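Local coordinates for protein CaaX farnesyltransferase beta subunit Ram1 (Aspergillus fumigatus, PDB 4L9P) that forms the zinc-binding beta subunit of a heterodimer that transfers farnesyl from farnesyl diphosphate to a cysteine near the C-terminus of target proteins, and probably binds the peptide, at residues P289-I302 and R334-S346. Residues are numbered along the deposited sequence; the frame is centred on the assembly and turned at random.
Sequences PEYLSRCQTYEGGI and RYMNIATLLPWLS
Q296 uses both ends of its amide to hold the backbone of N337, pinning the turn entering helix 338-346 to the QxxxGG loop of the alpha-alpha toroid. N337 N donates almost straight (172°) to an in-plane lone pair of Q296 OE1, 2.8 Å away, while Q296 NE2 donates to N337 O at 3.1 Å. The amide reaches this far because CG stands anti to the backbone N (chi1 -168°) and the chain beyond is extended. The second N-H of Q296 NE2 goes to G300 O, 2.9 Å away, tying it to its own loop, and NZ of K230 of the alpha subunit hydrogen-bonds to Q296 OE1, which would strengthen its polarisation.

Having no CB, G300 and G301 let the helix come close. G300 CA lies 3.4 Å from T340 O in a CA-H...O contact, and G301 CA sits over one face of the W344 six-membered ring. Between the Q296 amide and helix 288-293, the M336 side chain, bent at chi2, runs antiparallel alongside Q296, with M336 CE 3.7 Å from I302 CD1. P289 CB rests over the Y335 ring, 3.4 Å from its centroid and 4° off the normal, with R334 CG against the opposite face.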
ATOM      1  N   PRO B 289      -9.893  11.311   8.820  1.00  6.20           N
ATOM      2  CA  PRO B 289     -10.602  10.799   7.628  1.00  5.99           C
ATOM      3  C   PRO B 289     -10.621  11.853   6.495  1.00  5.72           C
ATOM      4  O   PRO B 289     -10.649  11.458   5.326  1.00  6.15           O
ATOM      5  CB  PRO B 289     -12.029  10.456   8.149  1.00  7.28           C
ATOM      6  CG  PRO B 289     -12.197  11.373   9.375  1.00  7.26           C
ATOM      7  CD  PRO B 289     -10.773  11.489   9.995  1.00  6.39           C
ATOM      8  N   GLU B 290     -10.664  13.143   6.837  1.00  5.99           N
ATOM      9  CA  GLU B 290     -10.570  14.170   5.803  1.00  6.60           C
ATOM     10  C   GLU B 290      -9.219  14.072   5.047  1.00  5.63           C
ATOM     11  O   GLU B 290      -9.198  14.174   3.797  1.00  6.12           O
ATOM     12  CB  GLU B 290     -10.713  15.559   6.433  1.00  8.23           C
ATOM     13  CG  GLU B 290     -12.080  15.764   7.097  1.00 10.86           C
ATOM     14  CD  GLU B 290     -12.135  15.387   8.551  1.00 13.65           C
ATOM     15  OE1 GLU B 290     -11.259  14.688   9.057  1.00 11.40           O
ATOM     16  OE2 GLU B 290     -13.100  15.816   9.230  1.00 19.15           O
ATOM     17  N   TYR B 291      -8.121  13.837   5.767  1.00  5.61           N
ATOM     18  CA  TYR B 291      -6.826  13.652   5.148  1.00  5.50           C
ATOM     19  C   TYR B 291      -6.896  12.429   4.217  1.00  5.22           C
ATOM     20  O   TYR B 291      -6.428  12.467   3.066  1.00  5.67           O
ATOM     21  CB  TYR B 291      -5.787  13.453   6.238  1.00  5.56           C
ATOM     22  CG  TYR B 291      -4.487  12.861   5.752  1.00  6.50           C
ATOM     23  CD1 TYR B 291      -3.546  13.637   5.103  1.00  7.44           C
ATOM     24  CD2 TYR B 291      -4.232  11.511   5.911  1.00  8.52           C
ATOM     25  CE1 TYR B 291      -2.325  13.104   4.664  1.00  7.63           C
ATOM     26  CE2 TYR B 291      -3.077  10.949   5.495  1.00  9.90           C
ATOM     27  CZ  TYR B 291      -2.128  11.693   4.834  1.00  8.61           C
ATOM     28  OH  TYR B 291      -0.941  11.094   4.503  1.00 11.23           O
ATOM     29  N   LEU B 292      -7.480  11.333   4.697  1.00  4.69           N
ATOM     30  CA  LEU B 292      -7.513  10.146   3.828  1.00  4.66           C
ATOM     31  C   LEU B 292      -8.383  10.400   2.579  1.00  4.12           C
ATOM     32  O   LEU B 292      -8.040   9.961   1.473  1.00  5.34           O
ATOM     33  CB  LEU B 292      -8.058   8.951   4.606  1.00  4.95           C
ATOM     34  CG  LEU B 292      -7.195   8.560   5.819  1.00  5.20           C
ATOM     35  CD1 LEU B 292      -7.869   7.483   6.725  1.00  5.61           C
ATOM     36  CD2 LEU B 292      -5.802   8.043   5.333  1.00  7.07           C
ATOM     37  N   SER B 293      -9.513  11.134   2.719  1.00  4.46           N
ATOM     38  CA  SER B 293     -10.319  11.465   1.546  1.00  4.65           C
ATOM     39  C   SER B 293      -9.474  12.240   0.501  1.00  4.87           C
ATOM     40  O   SER B 293      -9.664  12.075  -0.720  1.00  5.29           O
ATOM     41  CB  SER B 293     -11.457  12.366   2.009  1.00  6.34           C
ATOM     42  OG  SER B 293     -12.149  12.910   0.873  1.00  6.84           O
ATOM     43  N   ARG B 294      -8.573  13.131   0.982  1.00  4.37           N
ATOM     44  CA  ARG B 294      -7.725  13.903   0.089  1.00  4.69           C
ATOM     45  C   ARG B 294      -6.640  13.047  -0.587  1.00  4.28           C
ATOM     46  O   ARG B 294      -5.910  13.572  -1.468  1.00  5.50           O
ATOM     47  CB  ARG B 294      -7.066  15.024   0.876  1.00  4.73           C
ATOM     48  CG  ARG B 294      -8.092  16.096   1.369  1.00  6.06           C
ATOM     49  CD  ARG B 294      -7.450  17.416   1.789  1.00  7.44           C
ATOM     50  NE  ARG B 294      -6.385  17.173   2.723  1.00 10.11           N
ATOM     51  CZ  ARG B 294      -6.490  17.170   4.061  1.00 12.15           C
ATOM     52  NH1 ARG B 294      -7.645  17.316   4.671  1.00 12.68           N
ATOM     53  NH2 ARG B 294      -5.394  16.965   4.793  1.00 12.23           N
ATOM     54  N   CYS B 295      -6.534  11.748  -0.211  1.00  3.32           N
ATOM     55  CA  CYS B 295      -5.588  10.819  -0.899  1.00  3.67           C
ATOM     56  C   CYS B 295      -6.295   9.996  -1.960  1.00  4.30           C
ATOM     57  O   CYS B 295      -5.637   9.249  -2.665  1.00  4.54           O
ATOM     58  CB  CYS B 295      -4.934   9.878   0.127  1.00  5.17           C
ATOM     59  SG  CYS B 295      -3.793  10.802   1.229  1.00  6.72           S
ATOM     60  N   GLN B 296      -7.629  10.074  -2.099  1.00  4.00           N
ATOM     61  CA  GLN B 296      -8.226   9.419  -3.252  1.00  4.37           C
ATOM     62  C   GLN B 296      -7.763  10.133  -4.545  1.00  3.92           C
ATOM     63  O   GLN B 296      -7.497  11.359  -4.524  1.00  5.89           O
ATOM     64  CB  GLN B 296      -9.786   9.395  -3.088  1.00  3.53           C
ATOM     65  CG  GLN B 296     -10.416   8.442  -4.151  1.00  4.74           C
ATOM     66  CD  GLN B 296     -11.889   8.187  -3.911  1.00  4.94           C
ATOM     67  OE1 GLN B 296     -12.618   8.968  -3.245  1.00  6.17           O
ATOM     68  NE2 GLN B 296     -12.349   7.044  -4.418  1.00  5.72           N
ATOM     69  N   THR B 297      -7.700   9.416  -5.673  1.00  3.07           N
ATOM     70  CA  THR B 297      -7.318  10.025  -6.909  1.00  3.21           C
ATOM     71  C   THR B 297      -8.441   9.944  -7.926  1.00  3.41           C
ATOM     72  O   THR B 297      -9.459   9.255  -7.723  1.00  4.89           O
ATOM     73  CB  THR B 297      -6.075   9.375  -7.546  1.00  3.60           C
ATOM     74  OG1 THR B 297      -6.417   8.184  -8.274  1.00  4.73           O
ATOM     75  CG2 THR B 297      -5.037   9.006  -6.482  1.00  4.56           C
ATOM     76  N   TYR B 298      -8.231  10.628  -9.040  1.00  3.90           N
ATOM     77  CA  TYR B 298      -9.220  10.601 -10.142  1.00  4.47           C
ATOM     78  C   TYR B 298      -9.467   9.153 -10.642  1.00  4.98           C
ATOM     79  O   TYR B 298     -10.494   8.925 -11.322  1.00  7.61           O
ATOM     80  CB  TYR B 298      -8.802  11.513 -11.321  1.00  5.04           C
ATOM     81  CG  TYR B 298      -7.572  10.940 -12.043  1.00  4.44           C
ATOM     82  CD1 TYR B 298      -6.248  11.198 -11.562  1.00  5.02           C
ATOM     83  CD2 TYR B 298      -7.736  10.109 -13.195  1.00  5.49           C
ATOM     84  CE1 TYR B 298      -5.178  10.616 -12.178  1.00  5.53           C
ATOM     85  CE2 TYR B 298      -6.645   9.558 -13.845  1.00  5.12           C
ATOM     86  CZ  TYR B 298      -5.367   9.786 -13.305  1.00  4.84           C
ATOM     87  OH  TYR B 298      -4.249   9.247 -13.920  1.00  5.67           O
ATOM     88  N   GLU B 299      -8.500   8.232 -10.419  1.00  4.06           N
ATOM     89  CA  GLU B 299      -8.723   6.872 -10.876  1.00  4.85           C
ATOM     90  C   GLU B 299      -9.678   6.094  -9.969  1.00  5.48           C
ATOM     91  O   GLU B 299     -10.197   5.051 -10.406  1.00  6.94           O
ATOM     92  CB  GLU B 299      -7.418   6.068 -10.841  1.00  5.23           C
ATOM     93  CG  GLU B 299      -6.383   6.530 -11.846  1.00  5.66           C
ATOM     94  CD  GLU B 299      -5.280   5.457 -11.884  1.00  4.67           C
ATOM     95  OE1 GLU B 299      -5.514   4.389 -12.493  1.00  6.28           O
ATOM     96  OE2 GLU B 299      -4.177   5.674 -11.310  1.00  5.09           O
ATOM     97  N   GLY B 300      -9.907   6.585  -8.752  1.00  5.67           N
ATOM     98  CA  GLY B 300     -10.795   5.930  -7.780  1.00  5.93           C
ATOM     99  C   GLY B 300      -9.987   5.307  -6.656  1.00  5.93           C
ATOM    100  O   GLY B 300     -10.499   5.167  -5.550  1.00  6.27           O
ATOM    101  N   GLY B 301      -8.739   4.874  -6.930  1.00  5.38           N
ATOM    102  CA  GLY B 301      -7.881   4.331  -5.911  1.00  4.82           C
ATOM    103  C   GLY B 301      -7.347   5.401  -4.994  1.00  3.67           C
ATOM    104  O   GLY B 301      -7.735   6.584  -5.112  1.00  4.89           O
ATOM    105  N   ILE B 302      -6.396   5.045  -4.155  1.00  4.76           N
ATOM    106  CA  ILE B 302      -5.935   5.914  -3.062  1.00  4.12           C
ATOM    107  C   ILE B 302      -4.423   5.906  -3.123  1.00  3.23           C
ATOM    108  O   ILE B 302      -3.797   4.819  -3.243  1.00  4.16           O
ATOM    109  CB  ILE B 302      -6.469   5.378  -1.725  1.00  4.58           C
ATOM    110  CG1 ILE B 302      -8.006   5.433  -1.746  1.00  5.80           C
ATOM    111  CG2 ILE B 302      -5.893   6.265  -0.570  1.00  4.86           C
ATOM    112  CD1 ILE B 302      -8.657   4.490  -0.655  1.00  8.16           C
ATOM    113  N   ARG B 334     -18.686   7.849   3.225  1.00  9.70           N
ATOM    114  CA  ARG B 334     -18.668   9.261   3.530  1.00 10.29           C
ATOM    115  C   ARG B 334     -17.383   9.874   2.996  1.00  9.74           C
ATOM    116  O   ARG B 334     -17.418  11.005   2.454  1.00 11.41           O
ATOM    117  CB  ARG B 334     -18.732   9.461   5.018  1.00 10.32           C
ATOM    118  CG  ARG B 334     -18.585  10.961   5.385  1.00 14.28           C
ATOM    119  CD  ARG B 334     -18.970  11.285   6.818  1.00 18.00           C
ATOM    120  NE  ARG B 334     -18.736  12.720   7.061  1.00 22.59           N
ATOM    121  CZ  ARG B 334     -18.852  13.306   8.247  1.00 26.07           C
ATOM    122  NH1 ARG B 334     -19.196  12.570   9.295  1.00 27.26           N
ATOM    123  NH2 ARG B 334     -18.600  14.620   8.395  1.00 27.53           N
ATOM    124  N   TYR B 335     -16.237   9.178   3.139  1.00  7.64           N
ATOM    125  CA  TYR B 335     -14.941   9.811   2.843  1.00  6.68           C
ATOM    126  C   TYR B 335     -14.347   9.373   1.497  1.00  8.03           C
ATOM    127  O   TYR B 335     -13.405  10.010   1.023  1.00 10.30           O
ATOM    128  CB  TYR B 335     -13.946   9.563   4.010  1.00  6.95           C
ATOM    129  CG  TYR B 335     -14.401  10.300   5.252  1.00  7.59           C
ATOM    130  CD1 TYR B 335     -14.252  11.687   5.374  1.00  8.36           C
ATOM    131  CD2 TYR B 335     -15.052   9.609   6.284  1.00  8.55           C
ATOM    132  CE1 TYR B 335     -14.746  12.357   6.496  1.00  9.33           C
ATOM    133  CE2 TYR B 335     -15.528  10.256   7.433  1.00 10.49           C
ATOM    134  CZ  TYR B 335     -15.363  11.627   7.509  1.00 10.53           C
ATOM    135  OH  TYR B 335     -15.826  12.296   8.621  1.00 13.70           O
ATOM    136  N   MET B 336     -14.853   8.297   0.904  1.00  6.62           N
ATOM    137  CA  MET B 336     -14.392   7.875  -0.403  1.00  5.85           C
ATOM    138  C   MET B 336     -15.553   7.821  -1.361  1.00  5.99           C
ATOM    139  O   MET B 336     -16.686   7.487  -0.976  1.00  7.96           O
ATOM    140  CB  MET B 336     -13.793   6.442  -0.318  1.00  5.95           C
ATOM    141  CG  MET B 336     -12.572   6.401   0.608  1.00  7.85           C
ATOM    142  SD  MET B 336     -11.175   7.312  -0.217  1.00  8.75           S
ATOM    143  CE  MET B 336     -10.065   7.434   1.181  1.00  8.40           C
ATOM    144  N   ASN B 337     -15.264   8.129  -2.625  1.00  7.04           N
ATOM    145  CA  ASN B 337     -16.225   7.922  -3.701  1.00  8.14           C
ATOM    146  C   ASN B 337     -16.178   6.417  -4.043  1.00  7.95           C
ATOM    147  O   ASN B 337     -15.247   5.965  -4.710  1.00  7.60           O
ATOM    148  CB  ASN B 337     -15.856   8.775  -4.926  1.00 10.10           C
ATOM    149  CG  ASN B 337     -16.904   8.657  -6.012  1.00 12.66           C
ATOM    150  OD1 ASN B 337     -17.804   7.866  -5.886  1.00 14.61           O
ATOM    151  ND2 ASN B 337     -16.793   9.451  -7.071  1.00 14.77           N
ATOM    152  N   ILE B 338     -17.153   5.634  -3.582  1.00  8.61           N
ATOM    153  CA  ILE B 338     -17.141   4.206  -3.836  1.00 11.08           C
ATOM    154  C   ILE B 338     -17.371   3.906  -5.324  1.00 12.79           C
ATOM    155  O   ILE B 338     -16.864   2.901  -5.836  1.00 12.40           O
ATOM    156  CB  ILE B 338     -18.105   3.441  -2.859  1.00 14.48           C
ATOM    157  CG1 ILE B 338     -17.530   3.549  -1.439  1.00 16.48           C
ATOM    158  CG2 ILE B 338     -18.196   1.975  -3.238  1.00 17.09           C
ATOM    159  CD1 ILE B 338     -18.404   3.017  -0.329  1.00 19.03           C
ATOM    160  N   ALA B 339     -18.070   4.794  -6.039  1.00 13.16           N
ATOM    161  CA  ALA B 339     -18.306   4.581  -7.475  1.00 14.56           C
ATOM    162  C   ALA B 339     -17.083   4.514  -8.342  1.00 13.34           C
ATOM    163  O   ALA B 339     -17.112   3.893  -9.413  1.00 15.53           O
ATOM    164  CB  ALA B 339     -19.212   5.733  -8.023  1.00 16.28           C
ATOM    165  N   THR B 340     -16.015   5.203  -7.911  1.00 11.02           N
ATOM    166  CA  THR B 340     -14.773   5.100  -8.625  1.00  9.57           C
ATOM    167  C   THR B 340     -13.797   4.108  -7.944  1.00  7.28           C
ATOM    168  O   THR B 340     -13.019   3.451  -8.646  1.00  7.03           O
ATOM    169  CB  THR B 340     -14.057   6.454  -8.740  1.00  9.74           C
ATOM    170  OG1 THR B 340     -13.893   7.000  -7.416  1.00  8.70           O
ATOM    171  CG2 THR B 340     -14.813   7.448  -9.669  1.00 12.59           C
ATOM    172  N   LEU B 341     -13.855   3.987  -6.601  1.00  5.37           N
ATOM    173  CA  LEU B 341     -12.996   3.047  -5.900  1.00  4.77           C
ATOM    174  C   LEU B 341     -13.254   1.621  -6.356  1.00  5.83           C
ATOM    175  O   LEU B 341     -12.325   0.860  -6.589  1.00  5.37           O
ATOM    176  CB  LEU B 341     -13.204   3.181  -4.401  1.00  5.21           C
ATOM    177  CG  LEU B 341     -12.441   2.179  -3.558  1.00  5.05           C
ATOM    178  CD1 LEU B 341     -10.925   2.268  -3.728  1.00  5.95           C
ATOM    179  CD2 LEU B 341     -12.817   2.366  -2.091  1.00  7.70           C
ATOM    180  N   LEU B 342     -14.534   1.249  -6.443  1.00  6.08           N
ATOM    181  CA  LEU B 342     -14.839  -0.170  -6.745  1.00  7.28           C
ATOM    182  C   LEU B 342     -14.279  -0.666  -8.103  1.00  6.50           C
ATOM    183  O   LEU B 342     -13.610  -1.683  -8.144  1.00  7.16           O
ATOM    184  CB  LEU B 342     -16.357  -0.408  -6.673  1.00 12.55           C
ATOM    185  CG  LEU B 342     -16.961  -1.212  -5.639  1.00 18.92           C
ATOM    186  CD1 LEU B 342     -18.442  -1.404  -6.157  1.00 19.47           C
ATOM    187  CD2 LEU B 342     -16.334  -2.547  -5.453  1.00 18.00           C
ATOM    188  N   PRO B 343     -14.500   0.069  -9.209  1.00  6.56           N
ATOM    189  CA  PRO B 343     -13.963  -0.447 -10.468  1.00  6.77           C
ATOM    190  C   PRO B 343     -12.443  -0.408 -10.458  1.00  6.10           C
ATOM    191  O   PRO B 343     -11.874  -1.315 -11.071  1.00  6.76           O
ATOM    192  CB  PRO B 343     -14.545   0.485 -11.553  1.00  6.61           C
ATOM    193  CG  PRO B 343     -15.078   1.739 -10.801  1.00  8.62           C
ATOM    194  CD  PRO B 343     -15.450   1.184  -9.412  1.00  8.32           C
ATOM    195  N   TRP B 344     -11.812   0.595  -9.807  1.00  4.07           N
ATOM    196  CA  TRP B 344     -10.336   0.576  -9.819  1.00  4.08           C
ATOM    197  C   TRP B 344      -9.806  -0.640  -9.030  1.00  3.62           C
ATOM    198  O   TRP B 344      -8.823  -1.292  -9.429  1.00  4.17           O
ATOM    199  CB  TRP B 344      -9.869   1.884  -9.167  1.00  4.84           C
ATOM    200  CG  TRP B 344      -8.368   1.929  -8.997  1.00  3.55           C
ATOM    201  CD1 TRP B 344      -7.430   2.346  -9.927  1.00  3.85           C
ATOM    202  CD2 TRP B 344      -7.653   1.558  -7.827  1.00  2.94           C
ATOM    203  NE1 TRP B 344      -6.152   2.240  -9.371  1.00  4.29           N
ATOM    204  CE2 TRP B 344      -6.255   1.743  -8.092  1.00  4.16           C
ATOM    205  CE3 TRP B 344      -8.061   1.039  -6.588  1.00  3.82           C
ATOM    206  CZ2 TRP B 344      -5.271   1.529  -7.118  1.00  3.90           C
ATOM    207  CZ3 TRP B 344      -7.077   0.815  -5.617  1.00  4.75           C
ATOM    208  CH2 TRP B 344      -5.682   1.013  -5.906  1.00  4.37           C
ATOM    209  N   LEU B 345     -10.461  -0.956  -7.907  1.00  3.65           N
ATOM    210  CA  LEU B 345     -10.051  -2.140  -7.126  1.00  3.86           C
ATOM    211  C   LEU B 345     -10.289  -3.409  -7.941  1.00  4.44           C
ATOM    212  O   LEU B 345      -9.388  -4.269  -8.031  1.00  4.88           O
ATOM    213  CB  LEU B 345     -10.845  -2.167  -5.826  1.00  6.16           C
ATOM    214  CG  LEU B 345     -10.260  -3.045  -4.759  1.00  8.71           C
ATOM    215  CD1 LEU B 345      -8.897  -2.439  -4.237  1.00  7.92           C
ATOM    216  CD2 LEU B 345     -11.234  -3.123  -3.566  1.00 10.11           C
ATOM    217  N   SER B 346     -11.449  -3.491  -8.613  1.00  4.58           N
ATOM    218  CA  SER B 346     -11.708  -4.646  -9.464  1.00  4.95           C
ATOM    219  C   SER B 346     -10.662  -4.777 -10.576  1.00  4.07           C
ATOM    220  O   SER B 346     -10.174  -5.903 -10.868  1.00  4.56           O
ATOM    221  CB  SER B 346     -13.130  -4.455 -10.012  1.00  5.70           C
ATOM    222  OG  SER B 346     -13.393  -5.397 -11.062  1.00  5.85           O
TER
HETATM  223  O   HOH W   1     -12.356   9.321  -7.351  1.00 14.29           O
HETATM  224  O   HOH W   2      -3.341   3.112 -10.203  1.00  4.65           O
HETATM  225  O   HOH W   3     -12.717   4.145 -11.577  1.00 34.44           O